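Local coordinates for inosine-uridine preferring nucleoside hydrolase family protein (Bacillus anthracis, PDB 2C40) that belongs to the inosine-uridine preferring nucleoside hydrolase family and holds a calcium ion and alpha-D-ribofuranose in one pocket of an alpha/beta fold, at residues V4-D9 and T30-I35; V16-L21 and K50-F55; G126-L131 and K146-M151. All blocks are in the same frame, centred on the assembly; numbering follows the deposited sequence. Where two conformers were deposited one is given.

Contact 1: V4-D9 and T30-I35; sequences VYFNHD and TGVSVI. With CA (calcium ion), chain C.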
loop_
_atom_site.group_PDB
_atom_site.type_symbol
_atom_site.label_atom_id
_atom_site.label_comp_id
_atom_site.label_asym_id
_atom_site.label_seq_id
_atom_site.Cartn_x
_atom_site.Cartn_y
_atom_site.Cartn_z
ATOM N N VAL A 4 28.427 6.066 10.749
ATOM C CA VAL A 4 27.072 6.037 11.260
ATOM C C VAL A 4 26.628 4.590 11.368
ATOM O O VAL A 4 26.819 3.809 10.438
ATOM C CB VAL A 4 26.067 6.786 10.310
ATOM C CG1 VAL A 4 24.664 6.711 10.834
ATOM C CG2 VAL A 4 26.459 8.248 10.151
ATOM N N TYR A 5 26.068 4.247 12.515
ATOM C CA TYR A 5 25.368 2.996 12.707
ATOM C C TYR A 5 23.890 3.314 12.801
ATOM O O TYR A 5 23.499 4.121 13.622
ATOM C CB TYR A 5 25.842 2.289 13.980
ATOM C CG TYR A 5 25.229 0.950 14.148
ATOM C CD1 TYR A 5 23.889 0.813 14.542
ATOM C CD2 TYR A 5 25.976 -0.211 13.928
ATOM C CE1 TYR A 5 23.299 -0.470 14.688
ATOM C CE2 TYR A 5 25.405 -1.464 14.074
ATOM C CZ TYR A 5 24.061 -1.580 14.459
ATOM O OH TYR A 5 23.500 -2.833 14.596
ATOM N N PHE A 6 23.082 2.640 11.974
ATOM C CA PHE A 6 21.658 2.931 11.780
ATOM C C PHE A 6 20.770 1.790 12.294
ATOM O O PHE A 6 20.806 0.681 11.738
ATOM C CB PHE A 6 21.417 3.142 10.274
ATOM C CG PHE A 6 20.017 3.483 9.889
ATOM C CD1 PHE A 6 19.533 3.088 8.664
ATOM C CD2 PHE A 6 19.202 4.232 10.707
ATOM C CE1 PHE A 6 18.250 3.390 8.274
ATOM C CE2 PHE A 6 17.905 4.544 10.326
ATOM C CZ PHE A 6 17.417 4.133 9.115
ATOM N N ASN A 7 19.972 2.079 13.327
ATOM C CA ASN A 7 18.949 1.148 13.847
ATOM C C ASN A 7 17.564 1.700 13.475
ATOM O O ASN A 7 17.244 2.837 13.791
ATOM C CB ASN A 7 19.123 0.977 15.383
ATOM C CG ASN A 7 18.222 -0.106 15.980
ATOM O OD1 ASN A 7 18.602 -1.290 16.057
ATOM N ND2 ASN A 7 17.026 0.292 16.416
ATOM N N HIS A 8 16.745 0.919 12.766
ATOM C CA HIS A 8 15.428 1.412 12.304
ATOM C C HIS A 8 14.358 0.389 12.543
ATOM O O HIS A 8 14.661 -0.773 12.743
ATOM C CB HIS A 8 15.461 1.835 10.816
ATOM C CG HIS A 8 15.552 0.704 9.810
ATOM N ND1 HIS A 8 14.448 0.020 9.342
ATOM C CD2 HIS A 8 16.616 0.226 9.109
ATOM C CE1 HIS A 8 14.841 -0.860 8.436
ATOM N NE2 HIS A 8 16.153 -0.755 8.278
ATOM N N ASP A 9 13.093 0.817 12.517
ATOM C CA ASP A 9 12.003 -0.162 12.676
ATOM C C ASP A 9 11.086 -0.326 11.471
ATOM O O ASP A 9 9.930 -0.589 11.624
ATOM C CB ASP A 9 11.207 0.074 13.952
ATOM C CG ASP A 9 10.423 1.349 13.942
ATOM O OD1 ASP A 9 9.517 1.447 14.794
ATOM O OD2 ASP A 9 10.711 2.241 13.111
ATOM N N THR A 30 28.342 2.040 8.894
ATOM C CA THR A 30 29.136 0.931 9.411
ATOM C C THR A 30 28.315 -0.324 9.717
ATOM O O THR A 30 28.838 -1.422 9.767
ATOM C CB THR A 30 29.884 1.345 10.685
ATOM O OG1 THR A 30 28.950 1.823 11.647
ATOM C CG2 THR A 30 30.858 2.433 10.381
ATOM N N GLY A 31 27.027 -0.142 9.918
ATOM C CA GLY A 31 26.154 -1.213 10.267
ATOM C C GLY A 31 24.722 -0.745 10.147
ATOM O O GLY A 31 24.433 0.423 10.325
ATOM N N VAL A 32 23.834 -1.686 9.856
ATOM C CA VAL A 32 22.400 -1.426 9.828
ATOM C C VAL A 32 21.786 -2.528 10.640
ATOM O O VAL A 32 22.273 -3.640 10.595
ATOM C CB VAL A 32 21.854 -1.407 8.388
ATOM C CG1 VAL A 32 20.387 -1.111 8.376
ATOM C CG2 VAL A 32 22.573 -0.354 7.575
ATOM N N SER A 33 20.773 -2.209 11.433
ATOM C CA SER A 33 19.967 -3.228 12.107
ATOM C C SER A 33 18.482 -2.881 12.189
ATOM O O SER A 33 18.066 -1.711 12.112
ATOM C CB SER A 33 20.552 -3.523 13.487
ATOM O OG SER A 33 20.722 -2.345 14.214
ATOM N N VAL A 34 17.667 -3.928 12.266
ATOM C CA VAL A 34 16.219 -3.750 12.185
ATOM C C VAL A 34 15.613 -4.231 13.477
ATOM O O VAL A 34 15.885 -5.337 13.903
ATOM C CB VAL A 34 15.595 -4.524 10.998
ATOM C CG1 VAL A 34 14.070 -4.260 10.886
ATOM C CG2 VAL A 34 16.319 -4.206 9.703
ATOM N N ILE A 35 14.757 -3.401 14.063
ATOM C CA ILE A 35 13.978 -3.814 15.238
ATOM C C ILE A 35 12.499 -3.950 14.826
ATOM O O ILE A 35 11.950 -3.084 14.137
ATOM C CB ILE A 35 14.208 -2.871 16.507
ATOM C CG1 ILE A 35 13.583 -3.500 17.760
ATOM C CG2 ILE A 35 13.705 -1.426 16.245
ATOM C CD1 ILE A 35 13.757 -2.686 19.009
HETATM CA CA CA C . 10.415 4.484 12.503
HETATM O O HOH W 1 9.047 3.986 14.500
#

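Contact 2: V16-L21 and K50-F55; sequences VSLFLL and KIIDRF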
loop_
_atom_site.group_PDB
_atom_site.type_symbol
_atom_site.label_atom_id
_atom_site.label_comp_id
_atom_site.label_asym_id
_atom_site.label_seq_id
_atom_site.Cartn_x
_atom_site.Cartn_y
_atom_site.Cartn_z
ATOM N N VAL A 16 12.921 4.487 3.516
ATOM C CA VAL A 16 13.301 5.623 2.689
ATOM C C VAL A 16 14.590 6.276 3.221
ATOM O O VAL A 16 15.424 6.765 2.449
ATOM C CB VAL A 16 12.150 6.629 2.583
ATOM C CG1 VAL A 16 12.662 7.938 2.067
ATOM C CG2 VAL A 16 11.036 6.049 1.684
ATOM N N SER A 17 14.738 6.277 4.548
ATOM C CA SER A 17 15.891 6.885 5.198
ATOM C C SER A 17 17.126 6.075 4.850
ATOM O O SER A 17 18.145 6.637 4.512
ATOM C CB SER A 17 15.723 6.908 6.730
ATOM O OG SER A 17 14.786 7.866 7.208
ATOM N N LEU A 18 17.034 4.745 4.931
ATOM C CA LEU A 18 18.119 3.891 4.511
ATOM C C LEU A 18 18.568 4.206 3.090
ATOM O O LEU A 18 19.755 4.434 2.825
ATOM C CB LEU A 18 17.709 2.425 4.613
ATOM C CG LEU A 18 18.754 1.417 4.153
ATOM C CD1 LEU A 18 19.965 1.458 5.031
ATOM C CD2 LEU A 18 18.154 0.026 4.131
ATOM N N PHE A 19 17.610 4.251 2.172
ATOM C CA PHE A 19 17.912 4.567 0.776
ATOM C C PHE A 19 18.610 5.919 0.639
ATOM O O PHE A 19 19.588 6.029 -0.094
ATOM C CB PHE A 19 16.660 4.445 -0.095
ATOM C CG PHE A 19 16.744 5.181 -1.363
ATOM C CD1 PHE A 19 17.492 4.690 -2.409
ATOM C CD2 PHE A 19 16.056 6.400 -1.533
ATOM C CE1 PHE A 19 17.549 5.387 -3.627
ATOM C CE2 PHE A 19 16.119 7.084 -2.722
ATOM C CZ PHE A 19 16.879 6.584 -3.772
ATOM N N LEU A 20 18.157 6.940 1.361
ATOM C CA LEU A 20 18.802 8.253 1.244
ATOM C C LEU A 20 20.171 8.314 1.949
ATOM O O LEU A 20 21.076 8.933 1.426
ATOM C CB LEU A 20 17.897 9.330 1.791
ATOM C CG LEU A 20 16.543 9.505 1.104
ATOM C CD1 LEU A 20 15.687 10.330 1.962
ATOM C CD2 LEU A 20 16.692 10.141 -0.244
ATOM N N LEU A 21 20.341 7.678 3.114
ATOM C CA LEU A 21 21.649 7.659 3.792
ATOM C C LEU A 21 22.726 7.168 2.826
ATOM O O LEU A 21 23.882 7.639 2.805
ATOM C CB LEU A 21 21.642 6.725 5.038
ATOM C CG LEU A 21 20.828 7.216 6.247
ATOM C CD1 LEU A 21 20.359 6.064 7.076
ATOM C CD2 LEU A 21 21.618 8.268 7.108
ATOM N N LYS A 50 17.649 -5.563 0.150
ATOM C CA LYS A 50 17.416 -5.253 -1.279
ATOM C C LYS A 50 17.708 -3.767 -1.591
ATOM O O LYS A 50 18.114 -3.403 -2.692
ATOM C CB LYS A 50 15.967 -5.574 -1.677
ATOM C CG LYS A 50 15.532 -7.035 -1.473
ATOM C CD LYS A 50 14.142 -7.279 -1.990
ATOM C CE LYS A 50 13.626 -8.609 -1.512
ATOM N NZ LYS A 50 12.228 -8.801 -1.939
ATOM N N ILE A 51 17.491 -2.909 -0.613
ATOM C CA ILE A 51 17.765 -1.476 -0.806
ATOM C C ILE A 51 19.274 -1.259 -0.880
ATOM O O ILE A 51 19.755 -0.500 -1.717
ATOM C CB ILE A 51 17.108 -0.613 0.281
ATOM C CG1 ILE A 51 15.607 -0.605 0.064
ATOM C CG2 ILE A 51 17.638 0.831 0.225
ATOM C CD1 ILE A 51 14.761 -0.057 1.240
ATOM N N ILE A 52 20.004 -1.953 -0.014
ATOM C CA ILE A 52 21.456 -1.865 0.017
ATOM C C ILE A 52 21.996 -2.465 -1.285
ATOM O O ILE A 52 22.831 -1.854 -1.931
ATOM C CB ILE A 52 22.025 -2.569 1.246
ATOM C CG1 ILE A 52 21.580 -1.866 2.520
ATOM C CG2 ILE A 52 23.558 -2.592 1.215
ATOM C CD1 ILE A 52 21.788 -2.732 3.765
ATOM N N ASP A 53 21.477 -3.625 -1.703
ATOM C CA ASP A 53 21.870 -4.193 -2.986
ATOM C C ASP A 53 21.695 -3.226 -4.156
ATOM O O ASP A 53 22.630 -2.993 -4.923
ATOM C CB ASP A 53 21.040 -5.440 -3.341
ATOM C CG ASP A 53 21.440 -6.663 -2.557
ATOM O OD1 ASP A 53 22.245 -6.559 -1.633
ATOM O OD2 ASP A 53 20.912 -7.749 -2.851
ATOM N N ARG A 54 20.491 -2.696 -4.314
ATOM C CA ARG A 54 20.183 -1.897 -5.495
ATOM C C ARG A 54 20.831 -0.512 -5.439
ATOM O O ARG A 54 21.363 -0.029 -6.449
ATOM C CB ARG A 54 18.684 -1.752 -5.677
ATOM C CG ARG A 54 18.290 -0.978 -6.930
ATOM C CD ARG A 54 17.626 -1.861 -7.979
ATOM N NE ARG A 54 17.559 -1.191 -9.282
ATOM C CZ ARG A 54 16.699 -1.497 -10.259
ATOM N NH1 ARG A 54 15.784 -2.457 -10.081
ATOM N NH2 ARG A 54 16.734 -0.818 -11.411
ATOM N N PHE A 55 20.809 0.105 -4.262
ATOM C CA PHE A 55 21.133 1.512 -4.135
ATOM C C PHE A 55 22.334 1.807 -3.243
ATOM O O PHE A 55 22.696 2.967 -3.070
ATOM C CB PHE A 55 19.905 2.253 -3.594
ATOM C CG PHE A 55 18.697 2.174 -4.471
ATOM C CD1 PHE A 55 17.471 1.739 -3.951
ATOM C CD2 PHE A 55 18.744 2.579 -5.807
ATOM C CE1 PHE A 55 16.350 1.680 -4.744
ATOM C CE2 PHE A 55 17.599 2.526 -6.602
ATOM C CZ PHE A 55 16.408 2.071 -6.062
#

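Contact 3: G126-L131 and K146-M151; sequences GPLTDL and KRLVWM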
loop_
_atom_site.group_PDB
_atom_site.type_symbol
_atom_site.label_atom_id
_atom_site.label_comp_id
_atom_site.label_asym_id
_atom_site.label_seq_id
_atom_site.Cartn_x
_atom_site.Cartn_y
_atom_site.Cartn_z
ATOM N N GLY A 126 13.605 3.984 15.120
ATOM C CA GLY A 126 12.600 3.285 15.886
ATOM C C GLY A 126 12.867 3.473 17.393
ATOM O O GLY A 126 13.616 4.365 17.793
ATOM N N PRO A 127 12.247 2.630 18.248
ATOM C CA PRO A 127 12.501 2.568 19.689
ATOM C C PRO A 127 13.977 2.375 20.056
ATOM O O PRO A 127 14.759 1.966 19.197
ATOM C CB PRO A 127 11.722 1.317 20.076
ATOM C CG PRO A 127 10.597 1.265 19.115
ATOM C CD PRO A 127 11.246 1.641 17.843
ATOM N N LEU A 128 14.333 2.586 21.326
ATOM C CA LEU A 128 15.727 2.566 21.748
ATOM C C LEU A 128 16.205 1.253 22.337
ATOM O O LEU A 128 17.318 1.185 22.796
ATOM C CB LEU A 128 15.975 3.683 22.758
ATOM C CG LEU A 128 16.093 5.088 22.162
ATOM C CD1 LEU A 128 16.046 6.073 23.323
ATOM C CD2 LEU A 128 17.380 5.230 21.353
ATOM N N THR A 129 15.412 0.196 22.290
ATOM C CA THR A 129 15.723 -0.981 23.115
ATOM C C THR A 129 16.977 -1.769 22.709
ATOM O O THR A 129 17.678 -2.265 23.600
ATOM C CB THR A 129 14.486 -1.854 23.511
ATOM O OG1 THR A 129 14.732 -3.279 23.382
ATOM C CG2 THR A 129 13.243 -1.420 22.897
ATOM N N ASP A 130 17.336 -1.792 21.415
ATOM C CA ASP A 130 18.636 -2.426 21.040
ATOM C C ASP A 130 19.836 -1.671 21.656
ATOM O O ASP A 130 20.870 -2.284 22.013
ATOM C CB ASP A 130 18.842 -2.522 19.512
ATOM C CG ASP A 130 17.953 -3.575 18.829
ATOM O OD1 ASP A 130 17.605 -4.609 19.437
ATOM O OD2 ASP A 130 17.623 -3.359 17.632
ATOM N N LEU A 131 19.726 -0.345 21.758
ATOM C CA LEU A 131 20.760 0.448 22.417
ATOM C C LEU A 131 20.771 0.332 23.956
ATOM O O LEU A 131 21.829 0.273 24.576
ATOM C CB LEU A 131 20.677 1.918 21.977
ATOM C CG LEU A 131 21.644 2.934 22.613
ATOM C CD1 LEU A 131 23.105 2.629 22.326
ATOM C CD2 LEU A 131 21.312 4.346 22.170
ATOM N N LYS A 146 29.861 8.952 19.343
ATOM C CA LYS A 146 30.034 10.379 19.083
ATOM C C LYS A 146 28.803 11.086 19.582
ATOM O O LYS A 146 28.863 12.018 20.356
ATOM C CB LYS A 146 30.181 10.630 17.575
ATOM C CG LYS A 146 30.511 12.103 17.225
ATOM C CD LYS A 146 31.747 12.191 16.391
ATOM N N ARG A 147 27.655 10.598 19.154
ATOM C CA ARG A 147 26.388 11.064 19.682
ATOM C C ARG A 147 25.292 10.132 19.177
ATOM O O ARG A 147 25.513 9.302 18.278
ATOM C CB ARG A 147 26.120 12.524 19.247
ATOM C CG ARG A 147 25.989 12.644 17.755
ATOM C CD ARG A 147 25.982 14.055 17.223
ATOM N NE ARG A 147 27.171 14.389 16.432
ATOM C CZ ARG A 147 27.409 14.094 15.135
ATOM N NH1 ARG A 147 26.559 13.381 14.376
ATOM N NH2 ARG A 147 28.552 14.547 14.586
ATOM N N LEU A 148 24.129 10.279 19.799
ATOM C CA LEU A 148 22.892 9.605 19.378
ATOM C C LEU A 148 22.007 10.672 18.731
ATOM O O LEU A 148 21.743 11.676 19.332
ATOM C CB LEU A 148 22.177 9.030 20.628
ATOM C CG LEU A 148 21.155 7.889 20.590
ATOM C CD1 LEU A 148 20.112 7.981 21.749
ATOM C CD2 LEU A 148 20.499 7.656 19.313
ATOM N N VAL A 149 21.541 10.404 17.522
ATOM C CA VAL A 149 20.441 11.133 16.925
ATOM C C VAL A 149 19.251 10.203 16.880
ATOM O O VAL A 149 19.304 9.145 16.313
ATOM C CB VAL A 149 20.783 11.688 15.522
ATOM C CG1 VAL A 149 19.678 12.643 15.023
ATOM C CG2 VAL A 149 22.134 12.433 15.593
ATOM N N TRP A 150 18.171 10.627 17.520
ATOM C CA TRP A 150 16.996 9.808 17.705
ATOM C C TRP A 150 15.719 10.571 17.365
ATOM O O TRP A 150 15.505 11.718 17.783
ATOM C CB TRP A 150 16.954 9.289 19.155
ATOM C CG TRP A 150 15.807 8.359 19.486
ATOM C CD1 TRP A 150 15.390 7.242 18.779
ATOM C CD2 TRP A 150 14.931 8.480 20.597
ATOM N NE1 TRP A 150 14.311 6.681 19.388
ATOM C CE2 TRP A 150 14.003 7.410 20.512
ATOM C CE3 TRP A 150 14.836 9.393 21.659
ATOM C CZ2 TRP A 150 12.989 7.217 21.454
ATOM C CZ3 TRP A 150 13.820 9.214 22.598
ATOM C CH2 TRP A 150 12.894 8.136 22.472
ATOM N N MET A 151 14.868 9.877 16.611
ATOM C CA MET A 151 13.490 10.236 16.443
ATOM C C MET A 151 12.698 9.701 17.626
ATOM O O MET A 151 12.434 8.501 17.767
ATOM C CB MET A 151 12.936 9.670 15.125
ATOM C CG MET A 151 11.597 10.374 14.670
ATOM S SD MET A 151 10.089 9.972 15.615
ATOM C CE MET A 151 9.505 11.585 16.027
#

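Contact 1: V4-D9 and T30-I35
Tyr5 lies along strand 30-34 and ends in a bond to Ser33. Its CB sits 3.9 Å from Thr30 OG1. With CG anti to the backbone N (chi1 -175°), the ring runs down the neighbouring strand: Gly31 O stands over one face, displaced toward the rim, and CD2 and CE2 pass Gly31 CA, CD2 at 3.8 Å. Further out, CE1 comes near Ser33 OG, and the hydroxyl OH meets the same OG in a 2.8 Å hydrogen bond. His108 ND1 is a second partner of Tyr5 OH, so this buried phenol tip is gripped twice.

The two strands run parallel, their directions 6° apart. Phe6 N binds Gly31 O and His8 N binds Ser33 O, while Phe6 O and His8 O accept from the amides of Ser33 and Ile35, so Phe6 bonds to either side of Val32 and His8 to either side of Val34. Phe6, His8, Val32 and Val34 occupy the other face, where His8 NE2 lies 3.7 Å from Val34 CG2. Gly10 N and Ser48 OG bind the two imidazole nitrogens of His8 and hold the ring in place.

Past the last bond the strand delivers Asp9, whose CB packs on Ile35 CG2 at 3.7 Å. Its OD2 binds calcium at 2.3 Å; Asp9 OD1 lies 2.6 Å from a water that also binds the calcium, and accepts a hydrogen bond from Asp38 N. Asp14, Thr125 and Asp247 help complete the coordination. The metal thus sits at the C-terminal edge of adjacent parallel strands in a beta-alpha-beta unit, where Rossmann-like folds commonly place their active sites.

Contact 2: V16-L21 and K50-F55
Phe19 drives the edge of its ring against the face of Phe55 in a T-shaped stack between helices 12-21 and 41-55, neighbouring helices on one face of the alpha/beta sheet. The ring centroids are 4.7 Å apart and the planes meet at 68°. Atoms CD1 and CE1 of Phe19 do the touching: CD1 comes within 3.3 Å of Phe55 CD1, and Phe55 CB lies at the edge of the Phe19 ring, in its plane.

Beside the stack, Ile51 reaches across with its CG2 branch, which is anti to the backbone N and lands 3.8 Å from Phe19 CB. Ile51 CG2 also meets Leu18 CD2 at 4.0 Å, and that leucine branch touches Ile52 CG1 as well. These five side chains fill the interface between helix axes 9.7 Å apart that cross at -29°.

Further out, Phe223 of helix 219-229 meets both phenylalanine rings, extending the pair into an aromatic cluster, while Phe6 of strand 2-8 packs against Leu18. The interface is wholly apolar at its side chains; beyond the stack, the two backbones share a polar tie in Gln23, whose NE2 is hydrogen-bonded to both Phe19 O and Phe55 O.

Contact 3: G126-L131 and K146-M151
Leu128, at the N-cap of helix 129-137, sets its CD1 methyl over the centre of the six-membered ring of Trp150, 3.6 Å from the centroid and only 4° off the ring normal, a well-centred CH-pi contact. Leu128 CG lies 3.5 Å from Trp150 CE2. Leu128 CD2 lies between the indole and Leu148, 3.9 Å from Leu148 CD1. Leu131, in the first turn of the helix, comes tip to tip with Leu148, so that Leu148 CD1 touches both Leu128 and Leu131. Phe124 of the adjoining strand flanks both Leu131 and Trp150. The contact thus joins the start of helix 129-137 to strand 145-151 in their beta-alpha-beta unit with strand 120-124.

With CG anti to the backbone N, the indole reaches the loop before the helix, where Trp150 NE1 donates to Gly126 O, 2.9 Å away and in the indole plane, though the N-H...O angle of 150° is somewhat bent.

The indole is thus held by dispersion on a face and by a hydrogen bond at its edge, which together limit its rotation. Its buried N-H is satisfied, and the bond ties down the carbonyl of Gly126, the residue after the calcium ligand Thr125.

In the fold
All three contacts belong to one alpha/beta fold built round a mixed sheet. Contact 1 joins strands 2-8 and 27-34 inside it; contact 2 pairs the helices that follow those strands, its centre about 12 Å from that of contact 1, and the two interlock along the chain because their segments alternate. Phe6 is a bridge between them, packing on Leu18 and Leu21. Contact 3 comes later in sequence, in the unit of strands 120-124 and 145-151, and its centre lies about 9 Å from that of contact 1 but about 19 Å from that of contact 2. Asp9 packs against Gly126 and Pro127, so contacts 1 and 3 converge on the calcium and ribofuranose pocket, while contact 2 is farther off, the Leu18 side chain about 11 Å from the calcium ion.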